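Local coordinates for protein peptidoglycan glycosyltransferase (Atopobium parvulum, PDB 4OVD) that is a penicillin-binding protein, pairing a dimerisation domain with a penicillin-binding transpeptidase domain, and probably serves in bacterial cell-wall assembly, at residues Pro417-Gln420 with Val421-Ala424; Val428-Gly432 with Thr433-Pro437; Gln536-Ser539 with Gln540-Val544; Asp552-Arg556 with Leu557-Pro561. All blocks are in the same frame, centred on the assembly; numbering follows the deposited sequence.

Contact 1. Residues Pro417-Gln420 with Val421-Ala424; sequences PFIQ and VIRA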
ATOM      1  N   PRO A 417       6.947   5.146  -0.656  1.00 31.14           N
ATOM      2  CA  PRO A 417       5.900   4.536  -1.424  1.00 29.00           C
ATOM      3  C   PRO A 417       4.809   4.205  -0.455  1.00 29.22           C
ATOM      4  O   PRO A 417       5.112   3.860   0.705  1.00 30.89           O
ATOM      5  CB  PRO A 417       6.552   3.233  -1.938  1.00 33.70           C
ATOM      6  CG  PRO A 417       7.624   2.941  -0.977  1.00 34.73           C
ATOM      7  CD  PRO A 417       8.113   4.255  -0.485  1.00 34.86           C
ATOM      8  N   PHE A 418       3.567   4.213  -0.922  1.00 28.87           N
ATOM      9  CA  PHE A 418       2.442   3.937  -0.063  1.00 31.20           C
ATOM     10  C   PHE A 418       2.435   2.503   0.489  1.00 29.63           C
ATOM     11  O   PHE A 418       1.870   2.256   1.547  1.00 31.50           O
ATOM     12  CB  PHE A 418       1.122   4.320  -0.678  1.00 35.22           C
ATOM     13  CG  PHE A 418       0.826   5.807  -0.589  1.00 34.21           C
ATOM     14  CD1 PHE A 418       0.485   6.392   0.610  1.00 35.95           C
ATOM     15  CD2 PHE A 418       0.887   6.593  -1.711  1.00 30.40           C
ATOM     16  CE1 PHE A 418       0.249   7.760   0.709  1.00 43.34           C
ATOM     17  CE2 PHE A 418       0.722   7.960  -1.611  1.00 35.55           C
ATOM     18  CZ  PHE A 418       0.385   8.546  -0.426  1.00 32.50           C
ATOM     19  N   ILE A 419       3.125   1.583  -0.187  1.00 32.68           N
ATOM     20  CA  ILE A 419       3.210   0.216   0.296  1.00 31.67           C
ATOM     21  C   ILE A 419       3.850   0.164   1.712  1.00 31.43           C
ATOM     22  O   ILE A 419       3.515  -0.717   2.543  1.00 33.40           O
ATOM     23  CB  ILE A 419       3.933  -0.715  -0.704  1.00 31.14           C
ATOM     24  CG1 ILE A 419       3.661  -2.203  -0.357  1.00 37.32           C
ATOM     25  CG2 ILE A 419       5.406  -0.396  -0.744  1.00 33.33           C
ATOM     26  CD1 ILE A 419       2.187  -2.650  -0.492  1.00 38.42           C
ATOM     27  N   GLN A 420       4.650   1.166   2.044  1.00 32.15           N
ATOM     28  CA  GLN A 420       5.227   1.237   3.371  1.00 29.29           C
ATOM     29  C   GLN A 420       4.176   1.647   4.403  1.00 32.37           C
ATOM     30  O   GLN A 420       4.178   1.192   5.564  1.00 30.73           O
ATOM     31  CB  GLN A 420       6.373   2.242   3.390  1.00 30.63           C
ATOM     32  CG  GLN A 420       7.645   1.684   2.786  1.00 34.08           C
ATOM     33  CD  GLN A 420       8.821   2.609   2.927  1.00 32.47           C
ATOM     34  OE1 GLN A 420       8.845   3.539   3.794  1.00 33.72           O
ATOM     35  NE2 GLN A 420       9.838   2.356   2.112  1.00 37.87           N
ATOM     36  N   VAL A 421       3.263   2.501   3.972  1.00 31.94           N
ATOM     37  CA  VAL A 421       2.191   2.952   4.843  1.00 30.20           C
ATOM     38  C   VAL A 421       1.263   1.796   5.079  1.00 31.98           C
ATOM     39  O   VAL A 421       0.851   1.531   6.218  1.00 32.40           O
ATOM     40  CB  VAL A 421       1.420   4.128   4.249  1.00 39.44           C
ATOM     41  CG1 VAL A 421       0.289   4.521   5.172  1.00 39.46           C
ATOM     42  CG2 VAL A 421       2.378   5.306   4.021  1.00 34.84           C
ATOM     43  N   ILE A 422       0.917   1.106   4.000  1.00 32.87           N
ATOM     44  CA  ILE A 422       0.051  -0.034   4.081  1.00 33.54           C
ATOM     45  C   ILE A 422       0.652  -1.045   5.021  1.00 33.27           C
ATOM     46  O   ILE A 422      -0.009  -1.547   5.918  1.00 34.01           O
ATOM     47  CB  ILE A 422      -0.151  -0.622   2.672  1.00 37.25           C
ATOM     48  CG1 ILE A 422      -0.940   0.375   1.790  1.00 32.42           C
ATOM     49  CG2 ILE A 422      -0.847  -1.939   2.744  1.00 39.91           C
ATOM     50  CD1 ILE A 422      -1.053  -0.047   0.369  1.00 38.89           C
ATOM     51  N   ARG A 423       1.929  -1.300   4.866  1.00 35.50           N
ATOM     52  CA  ARG A 423       2.573  -2.280   5.697  1.00 34.80           C
ATOM     53  C   ARG A 423       2.490  -1.843   7.167  1.00 38.64           C
ATOM     54  O   ARG A 423       2.222  -2.647   8.060  1.00 32.38           O
ATOM     55  CB  ARG A 423       4.001  -2.506   5.263  1.00 35.99           C
ATOM     56  CG  ARG A 423       4.688  -3.553   6.097  1.00 36.50           C
ATOM     57  CD  ARG A 423       6.152  -3.703   5.770  1.00 36.95           C
ATOM     58  NE  ARG A 423       6.699  -4.771   6.614  1.00 39.38           N
ATOM     59  CZ  ARG A 423       7.959  -4.840   7.016  1.00 42.78           C
ATOM     60  NH1 ARG A 423       8.833  -3.868   6.728  1.00 40.96           N
ATOM     61  NH2 ARG A 423       8.338  -5.859   7.765  1.00 42.88           N
ATOM     62  N   ALA A 424       2.733  -0.581   7.442  1.00 33.59           N
ATOM     63  CA  ALA A 424       2.648  -0.110   8.816  1.00 34.99           C
ATOM     64  C   ALA A 424       1.257  -0.323   9.391  1.00 37.39           C
ATOM     65  O   ALA A 424       1.146  -0.819  10.525  1.00 35.49           O
ATOM     66  CB  ALA A 424       3.020   1.359   8.896  1.00 37.35           C
TER
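F418 lies alongside V421, both side chains pointing the same way, and its ring atom CD1 meets V421 CG2 at 4.0 Å. With CG1 opposite the backbone N (chi1 178°), V421 turns CG2 back past its own N, toward the ring. The same ring meets the rings of Y291 and Y528. I422, one turn after F418, sets CG1 against F418 O at 3.4 Å, and its CD1 comes within 4.2 Å of I419 CD1, next to M251 of strand 248-253. The backbone here starts a helix. I422 N bonds to F418 O at 2.9 Å, nearly straight, with an N-H...O angle of 169°, and V421 N makes a weak bond to the same oxygen. R423 N to I419 O and A424 N to Q420 O follow. Q420 carries its amide on an extended chain to a buried place, where OE1 accepts from G379 N and NE2 donates to T391 O, so both ends are satisfied. These are the first two turns of helix 418-429, a buried helix laid against the five-stranded antiparallel sheet of the transpeptidase domain.

Contact 2. Residues Val428-Gly432 with Thr433-Pro437; sequences VANKG and TMVTP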
ATOM      1  N   VAL A 428      -1.379  -2.262  13.112  1.00 38.87           N
ATOM      2  CA  VAL A 428      -2.566  -1.843  13.864  1.00 37.95           C
ATOM      3  C   VAL A 428      -3.687  -2.849  13.649  1.00 38.49           C
ATOM      4  O   VAL A 428      -4.483  -3.178  14.561  1.00 35.13           O
ATOM      5  CB  VAL A 428      -2.986  -0.416  13.467  1.00 38.27           C
ATOM      6  CG1 VAL A 428      -4.340  -0.053  14.042  1.00 45.33           C
ATOM      7  CG2 VAL A 428      -1.947   0.563  13.935  1.00 40.68           C
ATOM      8  N   ALA A 429      -3.766  -3.382  12.442  1.00 37.07           N
ATOM      9  CA  ALA A 429      -4.847  -4.332  12.148  1.00 37.92           C
ATOM     10  C   ALA A 429      -4.524  -5.767  12.541  1.00 40.75           C
ATOM     11  O   ALA A 429      -5.384  -6.610  12.429  1.00 46.25           O
ATOM     12  CB  ALA A 429      -5.170  -4.312  10.665  1.00 38.62           C
ATOM     13  N   ASN A 430      -3.286  -6.067  12.929  1.00 37.81           N
ATOM     14  CA  ASN A 430      -2.978  -7.433  13.254  1.00 38.79           C
ATOM     15  C   ASN A 430      -2.381  -7.622  14.634  1.00 39.81           C
ATOM     16  O   ASN A 430      -1.352  -8.282  14.786  1.00 38.34           O
ATOM     17  CB  ASN A 430      -2.054  -7.956  12.206  1.00 37.10           C
ATOM     18  CG  ASN A 430      -1.755  -9.416  12.390  1.00 39.29           C
ATOM     19  OD1 ASN A 430      -2.645 -10.182  12.600  1.00 40.99           O
ATOM     20  ND2 ASN A 430      -0.530  -9.795  12.209  1.00 40.54           N
ATOM     21  N   LYS A 431      -2.968  -6.939  15.614  1.00 38.52           N
ATOM     22  CA  LYS A 431      -2.551  -7.079  17.022  1.00 44.13           C
ATOM     23  C   LYS A 431      -1.151  -6.676  17.263  1.00 42.70           C
ATOM     24  O   LYS A 431      -0.464  -7.207  18.110  1.00 38.90           O
ATOM     25  CB  LYS A 431      -2.792  -8.510  17.486  1.00 47.32           C
ATOM     26  CG  LYS A 431      -4.288  -8.817  17.448  1.00 55.39           C
ATOM     27  CD  LYS A 431      -4.641 -10.303  17.675  1.00 65.67           C
ATOM     28  CE  LYS A 431      -4.252 -10.830  19.062  1.00 83.77           C
ATOM     29  NZ  LYS A 431      -4.910 -10.119  20.201  1.00 89.30           N
ATOM     30  N   GLY A 432      -0.693  -5.787  16.433  1.00 37.78           N
ATOM     31  CA  GLY A 432       0.616  -5.277  16.618  1.00 40.84           C
ATOM     32  C   GLY A 432       1.693  -5.875  15.806  1.00 39.27           C
ATOM     33  O   GLY A 432       2.850  -5.414  15.901  1.00 38.98           O
ATOM     34  N   THR A 433       1.367  -6.935  15.073  1.00 39.75           N
ATOM     35  CA  THR A 433       2.393  -7.586  14.260  1.00 43.65           C
ATOM     36  C   THR A 433       2.310  -7.136  12.789  1.00 39.16           C
ATOM     37  O   THR A 433       1.282  -7.287  12.165  1.00 39.53           O
ATOM     38  CB  THR A 433       2.293  -9.098  14.407  1.00 44.90           C
ATOM     39  OG1 THR A 433       2.583  -9.438  15.759  1.00 48.11           O
ATOM     40  CG2 THR A 433       3.312  -9.834  13.517  1.00 48.99           C
HETATM   41  N   MSE A 434       3.374  -6.547  12.265  1.00 35.34           N
HETATM   42  CA  MSE A 434       3.434  -6.109  10.854  1.00 35.93           C
HETATM   43  C   MSE A 434       3.792  -7.252   9.928  1.00 37.34           C
HETATM   44  O   MSE A 434       4.652  -8.080  10.247  1.00 42.12           O
HETATM   45  CB  MSE A 434       4.421  -4.942  10.841  1.00 38.54           C
HETATM   46  CG  MSE A 434       4.784  -4.447   9.502  1.00 42.06           C
HETATM   47 SE   MSE A 434       5.450  -2.633   9.783  0.76 36.48          SE
HETATM   48  CE  MSE A 434       7.230  -3.301  10.202  1.00 40.44           C
ATOM     49  N   VAL A 435       3.073  -7.402   8.825  1.00 34.93           N
ATOM     50  CA  VAL A 435       3.324  -8.506   7.930  1.00 40.73           C
ATOM     51  C   VAL A 435       3.954  -8.012   6.668  1.00 39.48           C
ATOM     52  O   VAL A 435       4.053  -6.843   6.484  1.00 39.59           O
ATOM     53  CB  VAL A 435       2.014  -9.255   7.595  1.00 44.45           C
ATOM     54  CG1 VAL A 435       1.326  -9.750   8.873  1.00 50.66           C
ATOM     55  CG2 VAL A 435       1.076  -8.383   6.806  1.00 49.88           C
ATOM     56  N   THR A 436       4.363  -8.920   5.802  1.00 39.74           N
ATOM     57  CA  THR A 436       5.016  -8.574   4.573  1.00 39.78           C
ATOM     58  C   THR A 436       3.966  -8.690   3.495  1.00 39.82           C
ATOM     59  O   THR A 436       3.476  -9.773   3.311  1.00 35.46           O
ATOM     60  CB  THR A 436       6.095  -9.575   4.217  1.00 40.68           C
ATOM     61  OG1 THR A 436       7.137  -9.543   5.197  1.00 41.89           O
ATOM     62  CG2 THR A 436       6.664  -9.215   2.860  1.00 42.08           C
ATOM     63  N   PRO A 437       3.608  -7.587   2.804  1.00 38.16           N
ATOM     64  CA  PRO A 437       2.601  -7.737   1.722  1.00 38.26           C
ATOM     65  C   PRO A 437       3.228  -8.584   0.588  1.00 39.24           C
ATOM     66  O   PRO A 437       4.403  -8.476   0.333  1.00 37.51           O
ATOM     67  CB  PRO A 437       2.251  -6.288   1.300  1.00 35.51           C
ATOM     68  CG  PRO A 437       2.873  -5.413   2.334  1.00 43.33           C
ATOM     69  CD  PRO A 437       4.037  -6.188   2.955  1.00 41.27           C
TER
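A type I' beta turn, N430 to T433, carries the chain from the end of helix 418-429 into the short strand 433-434. N430 touches T433 twice. T433 N donates to N430 O at 3.0 Å, closing the turn almost straight (168°). The side chain adds a second bond: N430 ND2 reaches T433 O at 3.1 Å, an acceptor that lies in the amide plane of N430. With CG swung opposite the backbone N (chi1 -175°), the amide is carried over to the strand, and the two bonds grip T433 at both its N-H and its C=O. G432 occupies the third position of the turn (i+2) with phi 98°, a backbone shape that suits glycine. K431, at the second position (i+1), also has positive phi, as the turn type requires, and its amine end leads away from T433. On the strand side, T433 OG1 bonds to D454 OD1, while G432 and M434 make backbone hydrogen bonds with V455 and K453, so the turn delivers T433 into a two-stranded antiparallel pairing with 453-454. The selenomethionine M434 packs back on R423, T426 and A427 of the helix. Besides its bond, the N430 amide has apolar neighbours: ND2 is 3.6 Å from T433 CB and 3.8 Å from V435 CG1.

Contact 3. Residues Gln536-Ser539 with Gln540-Val544; sequences QLAS and QSAAV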
ATOM      1  N   GLN A 536      -9.800  17.309  -5.262  1.00 50.79           N
ATOM      2  CA  GLN A 536     -10.805  16.895  -4.326  1.00 54.49           C
ATOM      3  C   GLN A 536     -10.228  16.212  -3.117  1.00 50.16           C
ATOM      4  O   GLN A 536      -9.297  15.419  -3.239  1.00 45.04           O
ATOM      5  CB  GLN A 536     -11.800  15.998  -4.979  1.00 58.91           C
ATOM      6  CG  GLN A 536     -12.619  16.775  -5.986  1.00 76.03           C
ATOM      7  CD  GLN A 536     -13.906  16.062  -6.234  1.00 77.81           C
ATOM      8  OE1 GLN A 536     -14.713  15.853  -5.310  1.00 84.21           O
ATOM      9  NE2 GLN A 536     -14.105  15.660  -7.458  1.00 75.37           N
ATOM     10  N   LEU A 537     -10.849  16.491  -1.964  1.00 45.22           N
ATOM     11  CA  LEU A 537     -10.410  15.984  -0.661  1.00 40.86           C
ATOM     12  C   LEU A 537     -10.614  14.523  -0.555  1.00 37.56           C
ATOM     13  O   LEU A 537     -11.589  14.004  -1.073  1.00 40.40           O
ATOM     14  CB  LEU A 537     -11.231  16.635   0.447  1.00 47.72           C
ATOM     15  CG  LEU A 537     -11.067  18.149   0.623  1.00 54.19           C
ATOM     16  CD1 LEU A 537     -12.256  18.742   1.348  1.00 53.07           C
ATOM     17  CD2 LEU A 537      -9.747  18.486   1.299  1.00 63.30           C
ATOM     18  N   ALA A 538      -9.713  13.849   0.157  1.00 38.50           N
ATOM     19  CA  ALA A 538      -9.836  12.411   0.426  1.00 35.65           C
ATOM     20  C   ALA A 538     -11.228  11.978   1.029  1.00 32.53           C
ATOM     21  O   ALA A 538     -11.768  10.916   0.677  1.00 34.50           O
ATOM     22  CB  ALA A 538      -8.688  11.980   1.310  1.00 37.42           C
ATOM     23  N   SER A 539     -11.830  12.833   1.848  1.00 31.92           N
ATOM     24  CA  SER A 539     -13.123  12.560   2.476  1.00 33.80           C
ATOM     25  C   SER A 539     -14.256  12.431   1.432  1.00 37.77           C
ATOM     26  O   SER A 539     -15.250  11.725   1.672  1.00 35.72           O
ATOM     27  CB  SER A 539     -13.477  13.683   3.429  1.00 34.81           C
ATOM     28  OG  SER A 539     -13.617  14.932   2.723  1.00 38.16           O
ATOM     29  N   GLN A 540     -14.099  13.107   0.279  1.00 37.73           N
ATOM     30  CA  GLN A 540     -15.107  13.076  -0.766  1.00 37.64           C
ATOM     31  C   GLN A 540     -14.649  12.254  -1.940  1.00 41.65           C
ATOM     32  O   GLN A 540     -15.387  12.095  -2.930  1.00 39.85           O
ATOM     33  CB  GLN A 540     -15.429  14.509  -1.266  1.00 42.91           C
ATOM     34  CG  GLN A 540     -15.913  15.442  -0.147  1.00 40.02           C
ATOM     35  CD  GLN A 540     -17.014  14.764   0.685  1.00 47.26           C
ATOM     36  OE1 GLN A 540     -17.904  14.095   0.141  1.00 47.16           O
ATOM     37  NE2 GLN A 540     -16.928  14.893   2.010  1.00 42.76           N
ATOM     38  N   SER A 541     -13.442  11.720  -1.908  1.00 38.68           N
ATOM     39  CA  SER A 541     -13.007  10.993  -3.072  1.00 36.36           C
ATOM     40  C   SER A 541     -12.472   9.639  -2.747  1.00 39.89           C
ATOM     41  O   SER A 541     -13.149   8.659  -2.909  1.00 38.33           O
ATOM     42  CB  SER A 541     -12.022  11.834  -3.879  1.00 40.82           C
ATOM     43  OG  SER A 541     -10.886  12.135  -3.131  1.00 39.28           O
ATOM     44  N   ALA A 542     -11.274   9.566  -2.204  1.00 34.89           N
ATOM     45  CA  ALA A 542     -10.733   8.299  -1.948  1.00 32.14           C
ATOM     46  C   ALA A 542     -11.585   7.500  -0.974  1.00 31.26           C
ATOM     47  O   ALA A 542     -11.672   6.263  -1.085  1.00 35.37           O
ATOM     48  CB  ALA A 542      -9.342   8.486  -1.399  1.00 34.63           C
ATOM     49  N   ALA A 543     -12.164   8.161   0.010  1.00 34.24           N
ATOM     50  CA  ALA A 543     -13.008   7.471   0.986  1.00 34.40           C
ATOM     51  C   ALA A 543     -14.246   6.908   0.295  1.00 39.35           C
ATOM     52  O   ALA A 543     -14.714   5.841   0.648  1.00 39.08           O
ATOM     53  CB  ALA A 543     -13.425   8.415   2.099  1.00 32.43           C
ATOM     54  N   VAL A 544     -14.767   7.618  -0.694  1.00 39.86           N
ATOM     55  CA  VAL A 544     -15.967   7.168  -1.440  1.00 39.70           C
ATOM     56  C   VAL A 544     -15.661   5.933  -2.269  1.00 47.75           C
ATOM     57  O   VAL A 544     -16.429   4.956  -2.277  1.00 40.14           O
ATOM     58  CB  VAL A 544     -16.523   8.289  -2.336  1.00 42.22           C
ATOM     59  CG1 VAL A 544     -17.633   7.785  -3.248  1.00 46.42           C
ATOM     60  CG2 VAL A 544     -17.043   9.433  -1.498  1.00 42.93           C
TER
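Q540 is the last residue of a type I beta turn, L537 to Q540, that leads into helix 542-556 of the transpeptidase domain, and its side chain folds back on S539. CB stands 3.9 Å from L537 O; CG passes S539 OG at 3.7 Å. The bend at chi2 (-48°) then brings CD to S539 O, 3.6 Å away. At the tip NE2 makes a weak, long bond to S539 OG, whereas the stronger partner of the amide is R479, whose NH1 donates to OE1. Two carbonyls hold the turn. L537 O takes Q540 N on one face of its plane and S541 OG on the other, so it is pinned from both sides. A chi1 of 61° turns the S541 hydroxyl back to L537 O at 2.9 Å; S541 holds the N-cap position but spends its OG backward in this way and does not cap. A538 O likewise accepts twice, from S541 N and from A543 N. A538 and A542 set methyl beside methyl, facing A512 and F514 of strand 510-518. The A543 N to A538 O bond, an i+5 to i hydrogen bond one residue longer than the alpha-helical kind, measures 2.9 Å, with an N-H...O angle of 166°.

Contact 4. Residues Asp552-Arg556 with Leu557-Pro561; sequences DAATR and LNIQP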
ATOM      1  N   ASP A 552     -17.315  -4.603  -2.206  1.00 58.98           N
ATOM      2  CA  ASP A 552     -17.135  -5.657  -3.211  1.00 58.55           C
ATOM      3  C   ASP A 552     -16.044  -6.615  -2.802  1.00 55.70           C
ATOM      4  O   ASP A 552     -16.150  -7.779  -3.069  1.00 52.71           O
ATOM      5  CB  ASP A 552     -16.750  -5.087  -4.571  1.00 65.70           C
ATOM      6  CG  ASP A 552     -17.849  -4.252  -5.175  1.00 66.80           C
ATOM      7  OD1 ASP A 552     -18.945  -4.193  -4.580  1.00 66.44           O
ATOM      8  OD2 ASP A 552     -17.599  -3.635  -6.225  1.00 64.79           O
ATOM      9  N   ALA A 553     -14.961  -6.139  -2.198  1.00 46.38           N
ATOM     10  CA  ALA A 553     -13.941  -7.082  -1.782  1.00 42.86           C
ATOM     11  C   ALA A 553     -14.537  -7.986  -0.693  1.00 51.85           C
ATOM     12  O   ALA A 553     -14.312  -9.189  -0.703  1.00 52.66           O
ATOM     13  CB  ALA A 553     -12.707  -6.359  -1.250  1.00 48.36           C
ATOM     14  N   ALA A 554     -15.269  -7.408   0.263  1.00 53.72           N
ATOM     15  CA  ALA A 554     -15.877  -8.200   1.337  1.00 55.15           C
ATOM     16  C   ALA A 554     -16.946  -9.185   0.852  1.00 57.57           C
ATOM     17  O   ALA A 554     -17.073 -10.281   1.392  1.00 60.69           O
ATOM     18  CB  ALA A 554     -16.463  -7.282   2.385  1.00 56.79           C
ATOM     19  N   THR A 555     -17.714  -8.844  -0.171  1.00 57.99           N
ATOM     20  CA  THR A 555     -18.735  -9.794  -0.587  1.00 65.00           C
ATOM     21  C   THR A 555     -17.969 -10.973  -1.244  1.00 74.59           C
ATOM     22  O   THR A 555     -18.082 -12.128  -0.839  1.00 66.45           O
ATOM     23  CB  THR A 555     -19.779  -9.199  -1.562  1.00 71.02           C
ATOM     24  OG1 THR A 555     -19.245  -9.138  -2.888  1.00 91.89           O
ATOM     25  CG2 THR A 555     -20.247  -7.825  -1.124  1.00 67.32           C
ATOM     26  N   ARG A 556     -17.159 -10.654  -2.244  1.00 63.23           N
ATOM     27  CA  ARG A 556     -16.353 -11.626  -2.933  1.00 66.01           C
ATOM     28  C   ARG A 556     -15.617 -12.563  -1.979  1.00 63.63           C
ATOM     29  O   ARG A 556     -15.402 -13.708  -2.306  1.00 67.70           O
ATOM     30  CB  ARG A 556     -15.328 -10.900  -3.811  1.00 63.78           C
ATOM     31  CG  ARG A 556     -14.515 -11.777  -4.750  1.00 70.75           C
ATOM     32  CD  ARG A 556     -15.349 -12.329  -5.908  1.00 76.78           C
ATOM     33  NE  ARG A 556     -14.503 -13.112  -6.816  1.00 81.86           N
ATOM     34  CZ  ARG A 556     -14.490 -14.441  -6.928  1.00 80.38           C
ATOM     35  NH1 ARG A 556     -15.331 -15.205  -6.252  1.00 87.38           N
ATOM     36  NH2 ARG A 556     -13.648 -15.015  -7.773  1.00 77.97           N
ATOM     37  N   LEU A 557     -15.208 -12.087  -0.812  1.00 65.34           N
ATOM     38  CA  LEU A 557     -14.489 -12.953   0.105  1.00 66.61           C
ATOM     39  C   LEU A 557     -15.406 -13.516   1.193  1.00 71.54           C
ATOM     40  O   LEU A 557     -16.646 -13.421   1.104  1.00 67.36           O
ATOM     41  CB  LEU A 557     -13.303 -12.201   0.695  1.00 67.74           C
ATOM     42  CG  LEU A 557     -12.312 -11.596  -0.304  1.00 67.69           C
ATOM     43  CD1 LEU A 557     -11.290 -10.757   0.435  1.00 61.36           C
ATOM     44  CD2 LEU A 557     -11.621 -12.651  -1.147  1.00 72.47           C
ATOM     45  N   ASN A 558     -14.810 -14.095   2.231  1.00 74.22           N
ATOM     46  CA  ASN A 558     -15.619 -14.703   3.324  1.00 96.29           C
ATOM     47  C   ASN A 558     -16.602 -13.750   4.025  1.00 77.66           C
ATOM     48  O   ASN A 558     -17.724 -14.102   4.293  1.00 73.09           O
ATOM     49  CB  ASN A 558     -14.711 -15.239   4.469  1.00100.43           C
ATOM     50  CG  ASN A 558     -13.589 -16.162   3.998  1.00102.27           C
ATOM     51  OD1 ASN A 558     -12.556 -16.255   4.661  1.00 97.50           O
ATOM     52  ND2 ASN A 558     -13.771 -16.829   2.862  1.00109.81           N
ATOM     53  N   ILE A 559     -16.127 -12.524   4.226  1.00 83.88           N
ATOM     54  CA  ILE A 559     -16.716 -11.443   5.061  1.00 83.80           C
ATOM     55  C   ILE A 559     -18.177 -11.086   4.745  1.00 79.81           C
ATOM     56  O   ILE A 559     -18.468 -10.312   3.837  1.00 74.13           O
ATOM     57  CB  ILE A 559     -15.738 -10.248   5.064  1.00 81.66           C
ATOM     58  CG1 ILE A 559     -14.294 -10.745   4.952  1.00 84.42           C
ATOM     59  CG2 ILE A 559     -15.920  -9.395   6.313  1.00 80.67           C
ATOM     60  CD1 ILE A 559     -13.923 -11.815   5.967  1.00 90.66           C
ATOM     61  N   GLN A 560     -19.051 -11.517   5.653  1.00 84.95           N
ATOM     62  CA  GLN A 560     -20.512 -11.354   5.540  1.00 96.16           C
ATOM     63  C   GLN A 560     -21.260 -10.128   6.088  1.00 94.98           C
ATOM     64  O   GLN A 560     -22.104  -9.562   5.400  1.00 91.09           O
ATOM     65  CB  GLN A 560     -21.202 -12.549   6.249  1.00105.93           C
ATOM     66  CG  GLN A 560     -20.646 -13.947   5.984  1.00115.25           C
ATOM     67  CD  GLN A 560     -19.307 -14.221   6.676  1.00120.54           C
ATOM     68  OE1 GLN A 560     -18.745 -13.351   7.358  1.00125.18           O
ATOM     69  NE2 GLN A 560     -18.781 -15.430   6.485  1.00116.69           N
ATOM     70  N   PRO A 561     -20.961  -9.717   7.327  1.00 87.89           N
ATOM     71  CA  PRO A 561     -21.815  -8.683   7.931  1.00 97.22           C
ATOM     72  C   PRO A 561     -22.421  -7.674   6.954  1.00 91.62           C
ATOM     73  O   PRO A 561     -23.497  -7.938   6.412  1.00 84.76           O
ATOM     74  CB  PRO A 561     -20.906  -8.055   9.003  1.00 95.62           C
ATOM     75  CG  PRO A 561     -20.008  -9.200   9.387  1.00 97.74           C
ATOM     76  CD  PRO A 561     -19.694  -9.874   8.068  1.00 80.70           C
TER
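L557 folds over the last turn of helix 542-556, its CG 3.2 Å from A553 O and its CD1 3.6 Å from that same oxygen. A chi1 of -56° swings CG back over the helix end, while L557 N itself donates to A553 O at 3.0 Å. That bond is bent, 136° at the hydrogen. A second, looser apolar contact lies where the chain doubles back: A554 CB meets I559 CB at 4.1 Å, and the rest of the I559 side chain leads off to E522 and D524. I559 O accepts a hydrogen bond from Y485 OH. A553, on the buried side too, packs on L227 of helix 225-242.

Outward, the contact thins. T555 is exposed, and its OG1 turns back along the helix to D552 O in a weak bond. R556 begins beside L557 N but bends at chi2, and its guanidinium group leaves for a salt bridge with D224, just ahead of helix 225-242. Some carbonyl oxygens at this exit, those of A554, T555, L557 and I559, come closer together than acceptors should, so the modelled backbone there is doubtful. What stands is the chemistry at A553 O: it is met by L557 N and also by the carbons CG and CD1 of L557, so the apolar side chain probably screens the accepting oxygen from water, while R556 pairs its charge with D224.

How the contacts relate
Contacts 1 and 2 lie at successive parts of helix 418-429 and touch, their centres 11 Å apart: A424 CA meets M434 SE at 3.9 Å and I419 CD1 meets P437 CG at 4.0 Å, as the chain leaving the turn runs back along the helix. Contacts 3 and 4 mark the entry and exit of helix 542-556, with centres 22 Å apart and nearest atoms about 10 Å apart. Contact 1 is the most central, its centre 5 Å from that of the chain, against 20 Å for contact 4. A bound calcium ion lies about 5 Å from the side chain of A538 in contact 3 and about 11 Å from that of F418 in contact 1.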